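Local coordinates for gene product PA4716 (Pseudomonas aeruginosa, PDB 1U0K), which is of unknown function but belongs to the PhzF family and is probably an isomerase, a predicted epimerase, at residues E143-P157 with L169-N183. Residues are numbered along the deposited sequence; the frame is centred on the assembly and turned at random.
Sequences EAFSLSANDLSGHPP and LPVTAEALGRARQVN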
ATOM      1  N   GLU A 143      -7.870  16.289 -20.308  1.00 29.07           N
ATOM      2  CA  GLU A 143      -7.330  17.335 -19.438  1.00 29.95           C
ATOM      3  C   GLU A 143      -7.337  16.995 -17.944  1.00 30.22           C
ATOM      4  O   GLU A 143      -6.544  17.537 -17.170  1.00 30.25           O
ATOM      5  CB  GLU A 143      -8.069  18.637 -19.702  1.00 30.11           C
ATOM      6  CG  GLU A 143      -7.756  19.192 -21.085  1.00 31.59           C
ATOM      7  CD  GLU A 143      -8.850  20.079 -21.641  1.00 32.97           C
ATOM      8  OE1 GLU A 143      -9.874  20.248 -20.958  1.00 33.93           O
ATOM      9  OE2 GLU A 143      -8.683  20.601 -22.764  1.00 34.31           O
ATOM     10  N   ALA A 144      -8.219  16.086 -17.544  1.00 30.22           N
ATOM     11  CA  ALA A 144      -8.229  15.570 -16.184  1.00 30.28           C
ATOM     12  C   ALA A 144      -6.983  14.729 -15.914  1.00 30.56           C
ATOM     13  O   ALA A 144      -6.652  14.469 -14.766  1.00 30.04           O
ATOM     14  CB  ALA A 144      -9.487  14.748 -15.942  1.00 30.28           C
ATOM     15  N   PHE A 145      -6.314  14.291 -16.982  1.00 30.95           N
ATOM     16  CA  PHE A 145      -5.042  13.583 -16.887  1.00 31.52           C
ATOM     17  C   PHE A 145      -3.868  14.400 -17.459  1.00 32.56           C
ATOM     18  O   PHE A 145      -2.869  13.831 -17.897  1.00 32.82           O
ATOM     19  CB  PHE A 145      -5.162  12.219 -17.583  1.00 31.27           C
ATOM     20  CG  PHE A 145      -5.922  11.202 -16.779  1.00 29.91           C
ATOM     21  CD1 PHE A 145      -7.305  11.122 -16.859  1.00 29.11           C
ATOM     22  CD2 PHE A 145      -5.255  10.336 -15.930  1.00 28.81           C
ATOM     23  CE1 PHE A 145      -8.005  10.195 -16.105  1.00 28.43           C
ATOM     24  CE2 PHE A 145      -5.954   9.404 -15.177  1.00 28.60           C
ATOM     25  CZ  PHE A 145      -7.328   9.336 -15.266  1.00 28.47           C
ATOM     26  N   SER A 146      -3.986  15.729 -17.424  1.00 33.59           N
ATOM     27  CA  SER A 146      -2.926  16.651 -17.875  1.00 34.37           C
ATOM     28  C   SER A 146      -2.560  16.507 -19.361  1.00 35.04           C
ATOM     29  O   SER A 146      -1.410  16.721 -19.751  1.00 35.19           O
ATOM     30  CB  SER A 146      -1.669  16.504 -17.001  1.00 34.33           C
ATOM     31  OG  SER A 146      -1.980  16.571 -15.619  1.00 34.08           O
ATOM     32  N   LEU A 147      -3.550  16.158 -20.178  1.00 35.91           N
ATOM     33  CA  LEU A 147      -3.386  15.982 -21.623  1.00 36.58           C
ATOM     34  C   LEU A 147      -4.270  16.989 -22.358  1.00 36.96           C
ATOM     35  O   LEU A 147      -5.072  17.677 -21.735  1.00 37.05           O
ATOM     36  CB  LEU A 147      -3.790  14.558 -22.035  1.00 36.54           C
ATOM     37  CG  LEU A 147      -2.752  13.433 -21.982  1.00 37.27           C
ATOM     38  CD1 LEU A 147      -1.750  13.597 -20.846  1.00 37.30           C
ATOM     39  CD2 LEU A 147      -3.457  12.084 -21.882  1.00 37.19           C
ATOM     40  N   SER A 148      -4.113  17.076 -23.679  1.00 37.70           N
ATOM     41  CA  SER A 148      -4.983  17.900 -24.521  1.00 38.10           C
ATOM     42  C   SER A 148      -5.826  17.013 -25.437  1.00 38.32           C
ATOM     43  O   SER A 148      -5.647  15.796 -25.466  1.00 38.12           O
ATOM     44  CB  SER A 148      -4.154  18.891 -25.345  1.00 38.30           C
ATOM     45  OG  SER A 148      -3.228  18.215 -26.173  1.00 39.31           O
ATOM     46  N   ALA A 149      -6.745  17.626 -26.181  1.00 38.52           N
ATOM     47  CA  ALA A 149      -7.635  16.892 -27.084  1.00 38.86           C
ATOM     48  C   ALA A 149      -6.883  16.256 -28.254  1.00 39.01           C
ATOM     49  O   ALA A 149      -7.342  15.256 -28.811  1.00 38.94           O
ATOM     50  CB  ALA A 149      -8.740  17.808 -27.605  1.00 38.94           C
ATOM     51  N   ASN A 150      -5.746  16.846 -28.631  1.00 39.26           N
ATOM     52  CA  ASN A 150      -4.896  16.290 -29.692  1.00 39.35           C
ATOM     53  C   ASN A 150      -4.140  15.032 -29.254  1.00 38.88           C
ATOM     54  O   ASN A 150      -3.768  14.209 -30.092  1.00 38.84           O
ATOM     55  CB  ASN A 150      -3.912  17.339 -30.254  1.00 39.78           C
ATOM     56  CG  ASN A 150      -2.996  17.936 -29.198  1.00 41.09           C
ATOM     57  OD1 ASN A 150      -3.214  19.057 -28.734  1.00 44.11           O
ATOM     58  ND2 ASN A 150      -1.951  17.201 -28.830  1.00 43.41           N
ATOM     59  N   ASP A 151      -3.918  14.896 -27.944  1.00 38.02           N
ATOM     60  CA  ASP A 151      -3.284  13.703 -27.368  1.00 37.36           C
ATOM     61  C   ASP A 151      -4.154  12.452 -27.460  1.00 36.56           C
ATOM     62  O   ASP A 151      -3.657  11.341 -27.282  1.00 36.26           O
ATOM     63  CB  ASP A 151      -2.906  13.947 -25.904  1.00 37.47           C
ATOM     64  CG  ASP A 151      -1.714  14.859 -25.757  1.00 37.97           C
ATOM     65  OD1 ASP A 151      -1.528  15.419 -24.655  1.00 38.56           O
ATOM     66  OD2 ASP A 151      -0.900  15.067 -26.682  1.00 37.66           O
ATOM     67  N   LEU A 152      -5.445  12.635 -27.726  1.00 35.52           N
ATOM     68  CA  LEU A 152      -6.347  11.523 -27.971  1.00 34.99           C
ATOM     69  C   LEU A 152      -6.051  10.921 -29.339  1.00 34.61           C
ATOM     70  O   LEU A 152      -5.601  11.625 -30.241  1.00 34.69           O
ATOM     71  CB  LEU A 152      -7.802  11.991 -27.908  1.00 34.83           C
ATOM     72  CG  LEU A 152      -8.240  12.620 -26.579  1.00 34.71           C
ATOM     73  CD1 LEU A 152      -9.621  13.238 -26.712  1.00 34.48           C
ATOM     74  CD2 LEU A 152      -8.215  11.585 -25.461  1.00 34.36           C
ATOM     75  N   SER A 153      -6.301   9.623 -29.477  1.00 34.00           N
ATOM     76  CA  SER A 153      -6.122   8.911 -30.739  1.00 33.45           C
ATOM     77  C   SER A 153      -7.376   8.991 -31.580  1.00 33.02           C
ATOM     78  O   SER A 153      -8.394   9.531 -31.145  1.00 33.42           O
ATOM     79  CB  SER A 153      -5.778   7.435 -30.477  1.00 33.65           C
ATOM     80  OG  SER A 153      -4.783   7.304 -29.483  1.00 33.32           O
ATOM     81  N   GLY A 154      -7.313   8.413 -32.775  1.00 32.15           N
ATOM     82  CA  GLY A 154      -8.432   8.448 -33.698  1.00 31.47           C
ATOM     83  C   GLY A 154      -9.506   7.399 -33.484  1.00 30.73           C
ATOM     84  O   GLY A 154     -10.315   7.143 -34.389  1.00 30.54           O
ATOM     85  N   HIS A 155      -9.527   6.787 -32.300  1.00 29.64           N
ATOM     86  CA  HIS A 155     -10.502   5.745 -31.996  1.00 28.68           C
ATOM     87  C   HIS A 155     -11.353   6.201 -30.839  1.00 27.60           C
ATOM     88  O   HIS A 155     -10.866   6.904 -29.959  1.00 27.91           O
ATOM     89  CB  HIS A 155      -9.798   4.439 -31.663  1.00 28.59           C
ATOM     90  CG  HIS A 155      -8.745   4.068 -32.653  1.00 28.35           C
ATOM     91  ND1 HIS A 155      -9.041   3.503 -33.876  1.00 28.05           N
ATOM     92  CD2 HIS A 155      -7.401   4.223 -32.619  1.00 27.13           C
ATOM     93  CE1 HIS A 155      -7.916   3.302 -34.541  1.00 28.20           C
ATOM     94  NE2 HIS A 155      -6.908   3.733 -33.802  1.00 27.02           N
ATOM     95  N   PRO A 156     -12.620   5.810 -30.839  1.00 26.83           N
ATOM     96  CA  PRO A 156     -13.579   6.400 -29.908  1.00 26.17           C
ATOM     97  C   PRO A 156     -13.323   5.941 -28.474  1.00 25.69           C
ATOM     98  O   PRO A 156     -13.215   4.733 -28.245  1.00 25.41           O
ATOM     99  CB  PRO A 156     -14.928   5.882 -30.421  1.00 26.45           C
ATOM    100  CG  PRO A 156     -14.607   4.608 -31.159  1.00 27.02           C
ATOM    101  CD  PRO A 156     -13.230   4.774 -31.690  1.00 26.58           C
ATOM    102  N   PRO A 157     -13.188   6.867 -27.530  1.00 24.77           N
ATOM    103  CA  PRO A 157     -13.300   6.482 -26.125  1.00 23.92           C
ATOM    104  C   PRO A 157     -14.630   5.779 -25.931  1.00 23.20           C
ATOM    105  O   PRO A 157     -15.648   6.203 -26.486  1.00 22.97           O
ATOM    106  CB  PRO A 157     -13.247   7.822 -25.387  1.00 24.07           C
ATOM    107  CG  PRO A 157     -12.449   8.689 -26.288  1.00 25.08           C
ATOM    108  CD  PRO A 157     -12.909   8.307 -27.673  1.00 25.05           C
ATOM    109  N   LEU A 169      -9.766   5.194 -22.749  1.00 18.76           N
ATOM    110  CA  LEU A 169      -9.435   6.495 -23.316  1.00 20.19           C
ATOM    111  C   LEU A 169      -8.190   6.359 -24.178  1.00 20.91           C
ATOM    112  O   LEU A 169      -7.089   6.413 -23.658  1.00 20.77           O
ATOM    113  CB  LEU A 169      -9.175   7.503 -22.192  1.00 20.16           C
ATOM    114  CG  LEU A 169      -9.137   8.967 -22.632  1.00 21.09           C
ATOM    115  CD1 LEU A 169     -10.517   9.440 -23.061  1.00 21.04           C
ATOM    116  CD2 LEU A 169      -8.580   9.835 -21.523  1.00 21.84           C
ATOM    117  N   PRO A 170      -8.358   6.134 -25.485  1.00 22.20           N
ATOM    118  CA  PRO A 170      -7.203   5.984 -26.374  1.00 23.38           C
ATOM    119  C   PRO A 170      -6.384   7.269 -26.482  1.00 24.50           C
ATOM    120  O   PRO A 170      -6.925   8.314 -26.858  1.00 24.81           O
ATOM    121  CB  PRO A 170      -7.838   5.590 -27.710  1.00 23.42           C
ATOM    122  CG  PRO A 170      -9.171   5.074 -27.365  1.00 23.00           C
ATOM    123  CD  PRO A 170      -9.619   5.923 -26.207  1.00 22.40           C
ATOM    124  N   VAL A 171      -5.117   7.186 -26.097  1.00 25.74           N
ATOM    125  CA  VAL A 171      -4.169   8.294 -26.163  1.00 27.21           C
ATOM    126  C   VAL A 171      -2.897   7.842 -26.883  1.00 28.28           C
ATOM    127  O   VAL A 171      -2.709   6.646 -27.120  1.00 28.54           O
ATOM    128  CB  VAL A 171      -3.811   8.823 -24.754  1.00 27.20           C
ATOM    129  CG1 VAL A 171      -5.052   9.395 -24.080  1.00 27.45           C
ATOM    130  CG2 VAL A 171      -3.180   7.736 -23.882  1.00 27.64           C
ATOM    131  N   THR A 172      -2.023   8.792 -27.212  1.00 29.68           N
ATOM    132  CA  THR A 172      -0.769   8.478 -27.896  1.00 30.51           C
ATOM    133  C   THR A 172       0.244   7.934 -26.902  1.00 31.49           C
ATOM    134  O   THR A 172       0.177   8.231 -25.708  1.00 31.43           O
ATOM    135  CB  THR A 172      -0.152   9.728 -28.581  1.00 30.70           C
ATOM    136  OG1 THR A 172       0.094  10.750 -27.613  1.00 30.37           O
ATOM    137  CG2 THR A 172      -1.102  10.373 -29.565  1.00 30.83           C
ATOM    138  N   ALA A 173       1.197   7.156 -27.408  1.00 32.31           N
ATOM    139  CA  ALA A 173       2.292   6.645 -26.586  1.00 33.07           C
ATOM    140  C   ALA A 173       3.009   7.762 -25.829  1.00 33.55           C
ATOM    141  O   ALA A 173       3.391   7.591 -24.673  1.00 33.58           O
ATOM    142  CB  ALA A 173       3.288   5.871 -27.453  1.00 33.21           C
ATOM    143  N   GLU A 174       3.191   8.904 -26.488  1.00 34.42           N
ATOM    144  CA  GLU A 174       3.867  10.048 -25.885  1.00 35.11           C
ATOM    145  C   GLU A 174       3.043  10.618 -24.732  1.00 34.93           C
ATOM    146  O   GLU A 174       3.578  10.917 -23.668  1.00 35.09           O
ATOM    147  CB  GLU A 174       4.105  11.128 -26.945  1.00 35.64           C
ATOM    148  CG  GLU A 174       5.006  12.280 -26.509  1.00 37.74           C
ATOM    149  CD  GLU A 174       4.725  13.580 -27.260  1.00 40.95           C
ATOM    150  OE1 GLU A 174       3.539  13.882 -27.538  1.00 43.02           O
ATOM    151  OE2 GLU A 174       5.695  14.311 -27.578  1.00 42.98           O
ATOM    152  N   ALA A 175       1.742  10.764 -24.963  1.00 34.84           N
ATOM    153  CA  ALA A 175       0.809  11.285 -23.960  1.00 34.80           C
ATOM    154  C   ALA A 175       0.716  10.386 -22.722  1.00 34.79           C
ATOM    155  O   ALA A 175       0.553  10.874 -21.607  1.00 34.58           O
ATOM    156  CB  ALA A 175      -0.563  11.464 -24.580  1.00 34.72           C
ATOM    157  N   LEU A 176       0.835   9.076 -22.926  1.00 34.95           N
ATOM    158  CA  LEU A 176       0.677   8.103 -21.847  1.00 34.89           C
ATOM    159  C   LEU A 176       1.746   8.257 -20.769  1.00 35.45           C
ATOM    160  O   LEU A 176       1.468   8.077 -19.584  1.00 34.93           O
ATOM    161  CB  LEU A 176       0.715   6.680 -22.412  1.00 34.64           C
ATOM    162  CG  LEU A 176       0.384   5.539 -21.443  1.00 33.91           C
ATOM    163  CD1 LEU A 176      -1.061   5.634 -20.976  1.00 33.24           C
ATOM    164  CD2 LEU A 176       0.651   4.197 -22.096  1.00 33.51           C
ATOM    165  N   GLY A 177       2.966   8.592 -21.189  1.00 36.18           N
ATOM    166  CA  GLY A 177       4.087   8.737 -20.281  1.00 36.77           C
ATOM    167  C   GLY A 177       4.061   9.968 -19.391  1.00 37.33           C
ATOM    168  O   GLY A 177       4.745   9.999 -18.369  1.00 37.75           O
ATOM    169  N   ARG A 178       3.293  10.986 -19.769  1.00 37.85           N
ATOM    170  CA  ARG A 178       3.207  12.208 -18.964  1.00 38.39           C
ATOM    171  C   ARG A 178       1.824  12.429 -18.338  1.00 38.35           C
ATOM    172  O   ARG A 178       1.515  13.532 -17.884  1.00 38.44           O
ATOM    173  CB  ARG A 178       3.647  13.432 -19.786  1.00 38.64           C
ATOM    174  CG  ARG A 178       2.801  13.775 -21.008  1.00 39.56           C
ATOM    175  CD  ARG A 178       3.293  15.043 -21.726  1.00 40.84           C
ATOM    176  NE  ARG A 178       2.380  15.491 -22.777  1.00 42.03           N
ATOM    177  CZ  ARG A 178       2.285  14.942 -23.985  1.00 43.34           C
ATOM    178  NH1 ARG A 178       3.044  13.907 -24.325  1.00 44.71           N
ATOM    179  NH2 ARG A 178       1.419  15.425 -24.866  1.00 44.28           N
ATOM    180  N   ALA A 179       1.011  11.374 -18.288  1.00 38.28           N
ATOM    181  CA  ALA A 179      -0.332  11.469 -17.722  1.00 38.16           C
ATOM    182  C   ALA A 179      -0.282  11.622 -16.201  1.00 38.09           C
ATOM    183  O   ALA A 179       0.492  10.939 -15.529  1.00 38.04           O
ATOM    184  CB  ALA A 179      -1.154  10.251 -18.105  1.00 38.12           C
ATOM    185  N   ARG A 180      -1.100  12.535 -15.677  1.00 38.18           N
ATOM    186  CA  ARG A 180      -1.231  12.784 -14.241  1.00 38.28           C
ATOM    187  C   ARG A 180      -2.658  13.229 -13.924  1.00 37.58           C
ATOM    188  O   ARG A 180      -3.105  14.265 -14.416  1.00 37.27           O
ATOM    189  CB  ARG A 180      -0.268  13.888 -13.788  1.00 38.77           C
ATOM    190  CG  ARG A 180       1.195  13.626 -14.095  1.00 40.77           C
ATOM    191  CD  ARG A 180       2.160  14.651 -13.494  1.00 43.06           C
ATOM    192  NE  ARG A 180       1.940  14.873 -12.066  1.00 45.11           N
ATOM    193  CZ  ARG A 180       2.239  14.000 -11.103  1.00 46.73           C
ATOM    194  NH1 ARG A 180       2.786  12.820 -11.389  1.00 47.41           N
ATOM    195  NH2 ARG A 180       1.991  14.313  -9.836  1.00 47.38           N
ATOM    196  N   GLN A 181      -3.362  12.468 -13.089  1.00 36.92           N
ATOM    197  CA  GLN A 181      -4.726  12.828 -12.695  1.00 36.48           C
ATOM    198  C   GLN A 181      -4.740  14.083 -11.809  1.00 36.45           C
ATOM    199  O   GLN A 181      -4.140  14.092 -10.737  1.00 36.63           O
ATOM    200  CB  GLN A 181      -5.403  11.668 -11.961  1.00 36.24           C
ATOM    201  CG  GLN A 181      -6.915  11.807 -11.863  1.00 35.23           C
ATOM    202  CD  GLN A 181      -7.552  10.675 -11.088  1.00 33.79           C
ATOM    203  OE1 GLN A 181      -7.178   9.515 -11.259  1.00 32.76           O
ATOM    204  NE2 GLN A 181      -8.512  11.005 -10.231  1.00 32.95           N
ATOM    205  N   VAL A 182      -5.426  15.128 -12.268  1.00 36.40           N
ATOM    206  CA  VAL A 182      -5.538  16.392 -11.532  1.00 36.26           C
ATOM    207  C   VAL A 182      -6.980  16.801 -11.174  1.00 36.08           C
ATOM    208  O   VAL A 182      -7.180  17.770 -10.436  1.00 36.41           O
ATOM    209  CB  VAL A 182      -4.860  17.554 -12.309  1.00 36.29           C
ATOM    210  CG1 VAL A 182      -3.374  17.273 -12.494  1.00 36.20           C
ATOM    211  CG2 VAL A 182      -5.535  17.807 -13.654  1.00 36.37           C
ATOM    212  N   ASN A 183      -7.980  16.086 -11.686  1.00 35.57           N
ATOM    213  CA  ASN A 183      -9.376  16.400 -11.368  1.00 35.46           C
ATOM    214  C   ASN A 183     -10.117  15.214 -10.771  1.00 35.08           C
ATOM    215  O   ASN A 183      -9.731  14.062 -10.968  1.00 35.01           O
ATOM    216  CB  ASN A 183     -10.123  16.887 -12.614  1.00 35.55           C
ATOM    217  CG  ASN A 183      -9.554  18.176 -13.180  1.00 36.22           C
ATOM    218  OD1 ASN A 183      -9.552  18.380 -14.392  1.00 36.57           O
ATOM    219  ND2 ASN A 183      -9.068  19.054 -12.302  1.00 37.18           N
TER
HETATM  220  O   HOH W   1       0.284  17.548 -13.277  1.00 51.07           O
HETATM  221  O   HOH W   2      -4.199   5.001 -28.751  1.00 25.09           O
HETATM  222  O   HOH W   3      -9.350   8.707 -28.240  1.00 38.44           O
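Asp151 and Arg178 come from opposite directions and form a salt bridge, Arg178 NH2 lying 3.0 Å from both Asp151 OD1 and Asp151 OD2, with the carboxylate and guanidinium planes 78° apart. The side chain of Arg178, extended from CG to NE, carries the guanidinium across to the acid. Its NH1 makes a weak, salt-bridging hydrogen bond to Glu174 OE1, so one arginine links two acids and probably eases their mutual repulsion. Ser148 N donates a hydrogen bond to Asp151 OD1 (3.2 Å) from above the carboxylate plane, helping to hold the acid. Next to this polar cluster Leu147 packs CD2 on Val171 CG1 (3.8 Å) and CG on Ala175 CB, a small methyl that also meets Asp151 CB and lets the helix come close.

Backbone bonds flank this centre. Asp151 O accepts from Thr172 N at 3.0 Å and Pro170 O from Ser153 N, joining Leu152 and Val171 in a single beta bridge; Thr172 OG1 N-caps helix 173-177, accepting from Ala175 N. Farther along, Ala144 O and Phe145 O accept hydrogen bonds from Val182 N and Arg180 N, while Ser146, the positive-phi residue of the Schellman motif ending helix 135-144, gives its OG to a lone pair of Arg180 O (2.8 Å). Gln181 CG lies over one Phe145 ring face, offset toward the rim.

Outside, Leu152 packs on helix 135-144, Pro170 touches Tyr231 of helix 222-234, and Leu169 pairs with strand 196-201.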